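Local coordinates for protein HAD hydrolase, family IA, variant 3 (PDB 6W04) that binds a magnesium ion and is probably a hydrolase of the haloacid dehalogenase superfamily, subfamily IA, at residues K58-D62 / E63-K67; F136-F139 / T140-G143; I85-D89 / G90-L94. One frame throughout, in Å; residues are numbered along the deposited sequence.

Overall arrangement
Along the chain the order is contact 1, contact 3, contact 2. Contact 1 opens helix 62-82, contact 3 opens helix 91-100, and contact 2 is the turn after strand 135-137, an outermost strand of the parallel sheet. The helices at 16-82 probably form the cap of a family IA hydrolase, with the sheet and its helices as the core. Contacts 1 and 2 have centres about 18 Å apart and touch where Lys66 NZ lies 3.4 Å from Phe139 CE1, so probable cap and core meet there. The centre of contact 3 is about 36 Å from that of contact 1 and 26 Å from that of contact 2, across the chain's centre from both.

Contact 1 of 3, residues K58-D62 / E63-K67; sequences KEISD and EDAKK
Ser61 takes the N-cap position of helix 62-82 and bonds forward into its first turn. Its OG accepts from Asp64 N at 3.1 Å, nearly straight at 166°. The hydroxyl lies between the backbone N and the carbonyl carbon (chi1 60°), which turns it toward that N-H. Asp64 CB sits 3.5 Å from Ser61 OG. Backbone bonds continue the turn: Ala65 N donates to Ser61 O at 2.9 Å, and Lys66 N to Asp62 O, also at 2.9 Å.

The tight side is apolar. Ile60 precedes the cap and folds back over the helix start, its CB 3.9 Å from Asp64 CB and its CD1 4.1 Å from the methyl of buried Ala65. Ile52 of helix 48-56 touches Ile60, and Lys49 touches both Ala65 and Asp62. The other side is looser. Asp62 and Glu63 are exposed, and the carboxylate of Glu63 leads away from the loop. The side chain of Lys66 runs past Asp62 O, with CG 3.4 Å from it.

The pairing of Ile60 with Ala65 is close to a hydrophobic staple, one residue before the N-cap and four after it. Asp62, Glu63 and Asp64 put three acidic side chains at the N-terminal end, where they would probably interact favourably with the helix dipole.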
ATOM      1  N   LYS A  58      -1.297 -23.647 -12.594  1.00 34.24           N
ATOM      2  CA  LYS A  58       0.019 -24.198 -12.901  1.00 41.68           C
ATOM      3  C   LYS A  58       1.091 -23.234 -12.414  1.00 36.92           C
ATOM      4  O   LYS A  58       0.974 -22.031 -12.609  1.00 34.91           O
ATOM      5  CB  LYS A  58       0.162 -24.432 -14.409  1.00 39.29           C
ATOM      6  CG  LYS A  58       1.429 -25.047 -14.869  1.00 53.65           C
ATOM      7  CD  LYS A  58       1.315 -25.381 -16.341  1.00 54.58           C
ATOM      8  CE  LYS A  58       2.436 -26.281 -16.778  1.00 59.72           C
ATOM      9  NZ  LYS A  58       2.080 -26.966 -18.043  1.00 76.87           N
ATOM     10  N   GLU A  59       2.131 -23.771 -11.784  1.00 35.50           N
ATOM     11  CA  GLU A  59       3.285 -22.953 -11.447  1.00 30.08           C
ATOM     12  C   GLU A  59       3.969 -22.521 -12.734  1.00 46.64           C
ATOM     13  O   GLU A  59       4.100 -23.315 -13.670  1.00 37.73           O
ATOM     14  CB  GLU A  59       4.261 -23.754 -10.585  1.00 33.04           C
ATOM     15  CG  GLU A  59       5.370 -22.962  -9.951  1.00 65.50           C
ATOM     16  CD  GLU A  59       6.131 -23.786  -8.933  1.00 77.31           C
ATOM     17  OE1 GLU A  59       5.486 -24.422  -8.067  1.00 81.03           O
ATOM     18  OE2 GLU A  59       7.370 -23.810  -9.014  1.00 82.51           O
ATOM     19  N   ILE A  60       4.422 -21.266 -12.785  1.00 33.58           N
ATOM     20  CA  ILE A  60       5.075 -20.738 -13.984  1.00 36.58           C
ATOM     21  C   ILE A  60       6.392 -20.060 -13.604  1.00 36.61           C
ATOM     22  O   ILE A  60       6.710 -19.868 -12.431  1.00 36.47           O
ATOM     23  CB  ILE A  60       4.167 -19.747 -14.736  1.00 37.53           C
ATOM     24  CG1 ILE A  60       3.938 -18.514 -13.864  1.00 35.38           C
ATOM     25  CG2 ILE A  60       2.827 -20.393 -15.086  1.00 40.51           C
ATOM     26  CD1 ILE A  60       2.807 -17.604 -14.347  1.00 41.86           C
ATOM     27  N   SER A  61       7.147 -19.670 -14.627  1.00 37.46           N
ATOM     28  CA  SER A  61       8.412 -18.988 -14.419  1.00 36.84           C
ATOM     29  C   SER A  61       8.186 -17.521 -14.060  1.00 40.55           C
ATOM     30  O   SER A  61       7.121 -16.939 -14.330  1.00 34.93           O
ATOM     31  CB  SER A  61       9.281 -19.074 -15.672  1.00 51.06           C
ATOM     32  OG  SER A  61       8.614 -18.474 -16.777  1.00 48.76           O
ATOM     33  N   ASP A  62       9.200 -16.927 -13.425  1.00 48.67           N
ATOM     34  CA  ASP A  62       9.139 -15.497 -13.137  1.00 54.06           C
ATOM     35  C   ASP A  62       8.865 -14.700 -14.405  1.00 48.41           C
ATOM     36  O   ASP A  62       8.083 -13.743 -14.392  1.00 47.15           O
ATOM     37  CB  ASP A  62      10.438 -15.034 -12.475  1.00 59.77           C
ATOM     38  CG  ASP A  62      10.644 -15.640 -11.091  1.00 64.57           C
ATOM     39  OD1 ASP A  62       9.667 -15.752 -10.318  1.00 70.22           O
ATOM     40  OD2 ASP A  62      11.792 -15.998 -10.767  1.00 74.46           O
ATOM     41  N   GLU A  63       9.453 -15.107 -15.528  1.00 50.12           N
ATOM     42  CA  GLU A  63       9.285 -14.319 -16.743  1.00 56.24           C
ATOM     43  C   GLU A  63       7.879 -14.459 -17.321  1.00 49.60           C
ATOM     44  O   GLU A  63       7.326 -13.485 -17.848  1.00 49.14           O
ATOM     45  CB  GLU A  63      10.338 -14.715 -17.778  1.00 71.24           C
ATOM     46  CG  GLU A  63      10.542 -13.659 -18.842  1.00 75.02           C
ATOM     47  CD  GLU A  63      11.251 -14.199 -20.056  1.00 91.07           C
ATOM     48  OE1 GLU A  63      11.974 -15.212 -19.920  1.00 92.26           O
ATOM     49  OE2 GLU A  63      11.071 -13.617 -21.148  1.00 99.16           O
ATOM     50  N   ASP A  64       7.294 -15.662 -17.268  1.00 46.34           N
ATOM     51  CA  ASP A  64       5.869 -15.796 -17.573  1.00 48.55           C
ATOM     52  C   ASP A  64       5.045 -14.896 -16.665  1.00 47.68           C
ATOM     53  O   ASP A  64       4.120 -14.208 -17.119  1.00 52.00           O
ATOM     54  CB  ASP A  64       5.404 -17.245 -17.403  1.00 63.84           C
ATOM     55  CG  ASP A  64       5.800 -18.146 -18.562  1.00 74.56           C
ATOM     56  OD1 ASP A  64       6.050 -17.632 -19.677  1.00 73.65           O
ATOM     57  OD2 ASP A  64       5.837 -19.381 -18.349  1.00 72.64           O
ATOM     58  N   ALA A  65       5.352 -14.910 -15.365  1.00 43.10           N
ATOM     59  CA  ALA A  65       4.541 -14.142 -14.419  1.00 40.23           C
ATOM     60  C   ALA A  65       4.582 -12.654 -14.739  1.00 33.62           C
ATOM     61  O   ALA A  65       3.548 -11.981 -14.726  1.00 32.51           O
ATOM     62  CB  ALA A  65       5.010 -14.403 -12.988  1.00 37.71           C
ATOM     63  N   LYS A  66       5.763 -12.117 -15.049  1.00 42.88           N
ATOM     64  CA  LYS A  66       5.857 -10.680 -15.320  1.00 36.40           C
ATOM     65  C   LYS A  66       4.956 -10.272 -16.481  1.00 34.54           C
ATOM     66  O   LYS A  66       4.324  -9.210 -16.436  1.00 33.46           O
ATOM     67  CB  LYS A  66       7.308 -10.288 -15.608  1.00 54.08           C
ATOM     68  CG  LYS A  66       8.233 -10.306 -14.405  1.00 63.15           C
ATOM     69  CD  LYS A  66       9.661  -9.910 -14.817  1.00 79.44           C
ATOM     70  CE  LYS A  66      10.632  -9.912 -13.632  1.00 83.13           C
ATOM     71  NZ  LYS A  66      10.349  -8.813 -12.657  1.00 77.13           N
ATOM     72  N   LYS A  67       4.873 -11.112 -17.522  1.00 35.15           N
ATOM     73  CA  LYS A  67       4.075 -10.773 -18.702  1.00 44.06           C
ATOM     74  C   LYS A  67       2.585 -10.697 -18.385  1.00 40.17           C
ATOM     75  O   LYS A  67       1.899  -9.764 -18.810  1.00 33.32           O
ATOM     76  CB  LYS A  67       4.317 -11.792 -19.809  1.00 53.14           C
ATOM     77  CG  LYS A  67       3.240 -11.813 -20.899  1.00 63.85           C
ATOM     78  CD  LYS A  67       3.434 -13.004 -21.838  1.00 74.60           C
ATOM     79  CE  LYS A  67       2.400 -13.027 -22.950  1.00 76.32           C
ATOM     80  NZ  LYS A  67       1.028 -13.225 -22.418  1.00 74.77           N
TER

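Contact 2 of 3, residues F136-F139 / T140-G143; sequences FNDF and TFKG
Thr140 and Asp138 meet through one carboxylate oxygen. Asp138 OD1 accepts from Thr140 OG1 at 2.7 Å, on the syn side but 29° out of the carboxylate plane. It also accepts from Thr140 N at 3.3 Å, a longer bond bent to 139° and further above that plane. Both donors come from the same face. The two bonds probably limit rotation of the carboxylate, the shorter one more than the other. Asp138 CG stands between the backbone N and the carbonyl carbon (chi1 62°), which directs OD1 forward to Thr140. The threonine methyl CG2 packs beside the pair, 3.3 Å from Asp138 O.

The chain reverses here after strand 135-137, at one edge of the parallel sheet, on its way to helix 148-157. An Asx turn begins the reversal: Asn137 OD1 accepts from Phe139 N at 2.9 Å, with the donor above the carbonyl plane of the amide. Phe139 then adopts a positive phi. Asn137 ND2 lies over one face of the Phe139 ring, offset toward the rim.

Phe141 closes the loop from the other arm. Its ring swings back toward the strand and presents its edge to Phe136 O, which lies near the ring plane, 3.3 Å from CE2. The CZ corner reaches Asn137 CA at 4.0 Å, and Asp138 OD1 approaches CE2 obliquely. This contact buries the backbone N of Phe141, and that atom has no partner in the model. Asp148, Ile149 and Lys152 of helix 148-157 also touch Phe141. On the strand side, the Phe136 ring meets that of Trp113.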
ATOM      1  N   PHE A 136       9.210   2.905  -4.219  1.00 34.76           N
ATOM      2  CA  PHE A 136       8.385   1.955  -4.947  1.00 35.26           C
ATOM      3  C   PHE A 136       9.222   0.730  -5.300  1.00 37.42           C
ATOM      4  O   PHE A 136      10.443   0.714  -5.127  1.00 32.01           O
ATOM      5  CB  PHE A 136       7.782   2.592  -6.206  1.00 25.50           C
ATOM      6  CG  PHE A 136       8.795   3.024  -7.208  1.00 27.71           C
ATOM      7  CD1 PHE A 136       9.193   2.168  -8.223  1.00 28.52           C
ATOM      8  CD2 PHE A 136       9.355   4.305  -7.147  1.00 27.12           C
ATOM      9  CE1 PHE A 136      10.132   2.561  -9.159  1.00 30.55           C
ATOM     10  CE2 PHE A 136      10.304   4.714  -8.091  1.00 34.02           C
ATOM     11  CZ  PHE A 136      10.702   3.850  -9.096  1.00 33.43           C
ATOM     12  N   ASN A 137       8.556  -0.301  -5.812  1.00 30.25           N
ATOM     13  CA  ASN A 137       9.249  -1.524  -6.202  1.00 30.04           C
ATOM     14  C   ASN A 137      10.058  -1.285  -7.469  1.00 32.25           C
ATOM     15  O   ASN A 137       9.545  -1.381  -8.588  1.00 37.72           O
ATOM     16  CB  ASN A 137       8.273  -2.674  -6.410  1.00 38.54           C
ATOM     17  CG  ASN A 137       8.980  -3.934  -6.851  1.00 48.93           C
ATOM     18  OD1 ASN A 137      10.193  -4.062  -6.666  1.00 42.53           O
ATOM     19  ND2 ASN A 137       8.244  -4.852  -7.474  1.00 55.45           N
ATOM     20  N   ASP A 138      11.343  -1.003  -7.300  1.00 36.92           N
ATOM     21  CA  ASP A 138      12.272  -0.944  -8.417  1.00 41.99           C
ATOM     22  C   ASP A 138      13.184  -2.152  -8.447  1.00 45.96           C
ATOM     23  O   ASP A 138      14.265  -2.086  -9.039  1.00 46.66           O
ATOM     24  CB  ASP A 138      13.103   0.335  -8.363  1.00 41.21           C
ATOM     25  CG  ASP A 138      13.968   0.422  -7.113  1.00 49.98           C
ATOM     26  OD1 ASP A 138      13.907  -0.499  -6.258  1.00 44.92           O
ATOM     27  OD2 ASP A 138      14.720   1.419  -6.997  1.00 56.74           O
ATOM     28  N   PHE A 139      12.790  -3.231  -7.768  1.00 41.81           N
ATOM     29  CA  PHE A 139      13.460  -4.525  -7.836  1.00 47.23           C
ATOM     30  C   PHE A 139      14.843  -4.496  -7.201  1.00 49.98           C
ATOM     31  O   PHE A 139      15.696  -5.317  -7.520  1.00 57.70           O
ATOM     32  CB  PHE A 139      13.529  -5.030  -9.276  1.00 60.91           C
ATOM     33  CG  PHE A 139      12.184  -5.115  -9.935  1.00 68.32           C
ATOM     34  CD1 PHE A 139      11.371  -6.221  -9.742  1.00 70.62           C
ATOM     35  CD2 PHE A 139      11.721  -4.073 -10.723  1.00 62.82           C
ATOM     36  CE1 PHE A 139      10.126  -6.294 -10.336  1.00 76.63           C
ATOM     37  CE2 PHE A 139      10.481  -4.139 -11.321  1.00 68.32           C
ATOM     38  CZ  PHE A 139       9.679  -5.249 -11.126  1.00 76.04           C
ATOM     39  N   THR A 140      15.071  -3.572  -6.272  1.00 52.65           N
ATOM     40  CA  THR A 140      16.342  -3.492  -5.569  1.00 61.19           C
ATOM     41  C   THR A 140      16.225  -3.901  -4.104  1.00 59.37           C
ATOM     42  O   THR A 140      17.192  -3.746  -3.352  1.00 51.25           O
ATOM     43  CB  THR A 140      16.923  -2.079  -5.672  1.00 58.68           C
ATOM     44  OG1 THR A 140      16.136  -1.173  -4.891  1.00 48.88           O
ATOM     45  CG2 THR A 140      16.955  -1.605  -7.133  1.00 63.52           C
ATOM     46  N   PHE A 141      15.073  -4.421  -3.680  1.00 43.22           N
ATOM     47  CA  PHE A 141      14.902  -4.828  -2.292  1.00 46.47           C
ATOM     48  C   PHE A 141      13.817  -5.900  -2.213  1.00 48.13           C
ATOM     49  O   PHE A 141      13.048  -6.110  -3.155  1.00 44.29           O
ATOM     50  CB  PHE A 141      14.556  -3.628  -1.394  1.00 39.31           C
ATOM     51  CG  PHE A 141      13.295  -2.901  -1.803  1.00 40.56           C
ATOM     52  CD1 PHE A 141      12.044  -3.321  -1.339  1.00 36.42           C
ATOM     53  CD2 PHE A 141      13.358  -1.799  -2.657  1.00 44.11           C
ATOM     54  CE1 PHE A 141      10.877  -2.654  -1.712  1.00 40.39           C
ATOM     55  CE2 PHE A 141      12.191  -1.119  -3.039  1.00 39.78           C
ATOM     56  CZ  PHE A 141      10.948  -1.544  -2.571  1.00 39.99           C
ATOM     57  N   LYS A 142      13.758  -6.572  -1.071  1.00 41.92           N
ATOM     58  CA  LYS A 142      12.759  -7.608  -0.859  1.00 46.06           C
ATOM     59  C   LYS A 142      11.449  -6.961  -0.435  1.00 41.22           C
ATOM     60  O   LYS A 142      11.434  -6.032   0.377  1.00 36.80           O
ATOM     61  CB  LYS A 142      13.225  -8.604   0.204  1.00 48.48           C
ATOM     62  CG  LYS A 142      14.494  -9.350  -0.129  1.00 57.71           C
ATOM     63  CD  LYS A 142      14.829 -10.358   0.972  1.00 73.51           C
ATOM     64  CE  LYS A 142      15.115  -9.682   2.313  1.00 79.75           C
ATOM     65  NZ  LYS A 142      16.447  -9.007   2.324  1.00 90.00           N
ATOM     66  N   GLY A 143      10.345  -7.450  -0.999  1.00 41.31           N
ATOM     67  CA  GLY A 143       9.055  -6.871  -0.711  1.00 44.48           C
ATOM     68  C   GLY A 143       8.520  -7.261   0.655  1.00 37.83           C
ATOM     69  O   GLY A 143       9.081  -8.106   1.357  1.00 35.58           O
TER

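Contact 3 of 3, residues I85-D89 / G90-L94; sequences IKLCD and GAINL
Cys88 O receives two bonds. Ala91 N donates to it at 3.0 Å, and water 1 donates to it at 2.7 Å. The N-H is well aimed at 160°, although the donor is tilted 35° from the carbonyl plane. The same water accepts from Ile92 N at 3.1 Å, so it bridges the turn to the helix start.

Cys88 to Ala91 form a type II beta turn that leads straight into helix 91-100. Gly90 is both the third residue of the turn and the N-cap. Its phi is positive (81°), as is usual for the third residue of a type II turn, a position where glycine is common. The helix begins properly when Leu94 N donates to Gly90 O. The methyl of Ala91 sits 3.2 Å from Cys88 O.

Beside the turn, Leu87 CD1 meets Ile92 CG1 at 4.0 Å, the two side chains crossing at about a right angle. Trp128 touches Ile92 as well. The side chain of Cys88 touches Phe14 and Phe209 and lies about 10 Å from that of the magnesium ligand Asp169.

Gly90 brings no side-chain acceptor to its N-cap position; the bridging water instead takes up the N-H of Ile92.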
ATOM      1  N   ILE A  85     -11.865   7.229  -7.920  1.00 28.17           N
ATOM      2  CA  ILE A  85     -11.257   6.913  -6.630  1.00 33.71           C
ATOM      3  C   ILE A  85     -10.368   8.075  -6.211  1.00 29.85           C
ATOM      4  O   ILE A  85      -9.482   8.498  -6.962  1.00 32.18           O
ATOM      5  CB  ILE A  85     -10.474   5.611  -6.724  1.00 28.26           C
ATOM      6  CG1 ILE A  85     -11.433   4.463  -7.058  1.00 32.81           C
ATOM      7  CG2 ILE A  85      -9.677   5.361  -5.433  1.00 35.03           C
ATOM      8  CD1 ILE A  85     -10.683   3.201  -7.540  1.00 34.09           C
ATOM      9  N   LYS A  86     -10.624   8.617  -5.027  1.00 30.40           N
ATOM     10  CA  LYS A  86      -9.931   9.793  -4.513  1.00 30.87           C
ATOM     11  C   LYS A  86      -8.976   9.389  -3.393  1.00 34.58           C
ATOM     12  O   LYS A  86      -9.089   8.299  -2.814  1.00 31.47           O
ATOM     13  CB  LYS A  86     -10.929  10.827  -3.983  1.00 36.98           C
ATOM     14  CG  LYS A  86     -11.830  11.426  -5.043  1.00 46.92           C
ATOM     15  CD  LYS A  86     -12.920  12.293  -4.424  1.00 59.17           C
ATOM     16  CE  LYS A  86     -13.853  12.837  -5.500  1.00 72.27           C
ATOM     17  NZ  LYS A  86     -14.453  11.732  -6.315  1.00 76.45           N
ATOM     18  N   LEU A  87      -8.050  10.293  -3.069  1.00 31.55           N
ATOM     19  CA  LEU A  87      -7.245  10.100  -1.871  1.00 34.77           C
ATOM     20  C   LEU A  87      -8.157  10.011  -0.654  1.00 34.98           C
ATOM     21  O   LEU A  87      -9.154  10.725  -0.560  1.00 35.41           O
ATOM     22  CB  LEU A  87      -6.244  11.241  -1.704  1.00 35.18           C
ATOM     23  CG  LEU A  87      -5.044  11.249  -2.645  1.00 36.98           C
ATOM     24  CD1 LEU A  87      -4.237  12.517  -2.439  1.00 36.60           C
ATOM     25  CD2 LEU A  87      -4.165  10.029  -2.441  1.00 35.09           C
ATOM     26  N   CYS A  88      -7.810   9.111   0.267  1.00 33.72           N
ATOM     27  CA  CYS A  88      -8.643   8.817   1.425  1.00 34.68           C
ATOM     28  C   CYS A  88      -8.998  10.093   2.191  1.00 39.25           C
ATOM     29  O   CYS A  88      -8.215  11.053   2.243  1.00 37.30           O
ATOM     30  CB  CYS A  88      -7.906   7.815   2.332  1.00 31.74           C
ATOM     31  SG  CYS A  88      -8.783   7.398   3.846  1.00 41.71           S
ATOM     32  N   ASP A  89     -10.211  10.115   2.750  1.00 40.75           N
ATOM     33  CA  ASP A  89     -10.663  11.256   3.550  1.00 45.36           C
ATOM     34  C   ASP A  89      -9.615  11.634   4.588  1.00 43.37           C
ATOM     35  O   ASP A  89      -9.042  10.769   5.254  1.00 46.79           O
ATOM     36  CB  ASP A  89     -11.981  10.940   4.264  1.00 54.98           C
ATOM     37  CG  ASP A  89     -13.179  10.922   3.334  1.00 62.12           C
ATOM     38  OD1 ASP A  89     -13.050  11.309   2.154  1.00 62.71           O
ATOM     39  OD2 ASP A  89     -14.259  10.510   3.797  1.00 68.00           O
ATOM     40  N   GLY A  90      -9.366  12.934   4.719  1.00 42.54           N
ATOM     41  CA  GLY A  90      -8.431  13.431   5.707  1.00 53.65           C
ATOM     42  C   GLY A  90      -6.972  13.361   5.313  1.00 51.60           C
ATOM     43  O   GLY A  90      -6.142  14.004   5.968  1.00 41.34           O
ATOM     44  N   ALA A  91      -6.628  12.623   4.256  1.00 46.43           N
ATOM     45  CA  ALA A  91      -5.225  12.461   3.897  1.00 39.37           C
ATOM     46  C   ALA A  91      -4.581  13.796   3.543  1.00 39.27           C
ATOM     47  O   ALA A  91      -3.524  14.150   4.088  1.00 42.06           O
ATOM     48  CB  ALA A  91      -5.092  11.472   2.742  1.00 32.85           C
ATOM     49  N   ILE A  92      -5.207  14.563   2.642  1.00 37.66           N
ATOM     50  CA  ILE A  92      -4.602  15.828   2.219  1.00 42.21           C
ATOM     51  C   ILE A  92      -4.416  16.751   3.414  1.00 44.26           C
ATOM     52  O   ILE A  92      -3.372  17.402   3.555  1.00 42.38           O
ATOM     53  CB  ILE A  92      -5.437  16.492   1.103  1.00 41.73           C
ATOM     54  CG1 ILE A  92      -5.431  15.612  -0.156  1.00 46.54           C
ATOM     55  CG2 ILE A  92      -4.893  17.870   0.766  1.00 43.11           C
ATOM     56  CD1 ILE A  92      -6.113  16.247  -1.348  1.00 49.48           C
ATOM     57  N   ASN A  93      -5.412  16.801   4.305  1.00 43.65           N
ATOM     58  CA  ASN A  93      -5.290  17.617   5.511  1.00 47.44           C
ATOM     59  C   ASN A  93      -4.087  17.204   6.341  1.00 49.98           C
ATOM     60  O   ASN A  93      -3.347  18.059   6.846  1.00 45.75           O
ATOM     61  CB  ASN A  93      -6.553  17.505   6.361  1.00 55.97           C
ATOM     62  CG  ASN A  93      -7.736  18.223   5.753  1.00 70.46           C
ATOM     63  OD1 ASN A  93      -7.584  19.095   4.891  1.00 65.91           O
ATOM     64  ND2 ASN A  93      -8.933  17.867   6.209  1.00 79.88           N
ATOM     65  N   LEU A  94      -3.894  15.894   6.525  1.00 46.28           N
ATOM     66  CA  LEU A  94      -2.723  15.428   7.258  1.00 45.48           C
ATOM     67  C   LEU A  94      -1.436  15.855   6.560  1.00 45.52           C
ATOM     68  O   LEU A  94      -0.499  16.330   7.214  1.00 46.82           O
ATOM     69  CB  LEU A  94      -2.772  13.906   7.421  1.00 43.47           C
ATOM     70  CG  LEU A  94      -1.747  13.301   8.378  1.00 46.46           C
ATOM     71  CD1 LEU A  94      -1.754  14.086   9.695  1.00 46.97           C
ATOM     72  CD2 LEU A  94      -2.016  11.793   8.622  1.00 42.91           C
TER
HETATM   73  O   HOH W   1      -7.842  13.586   1.454  1.00 40.34           O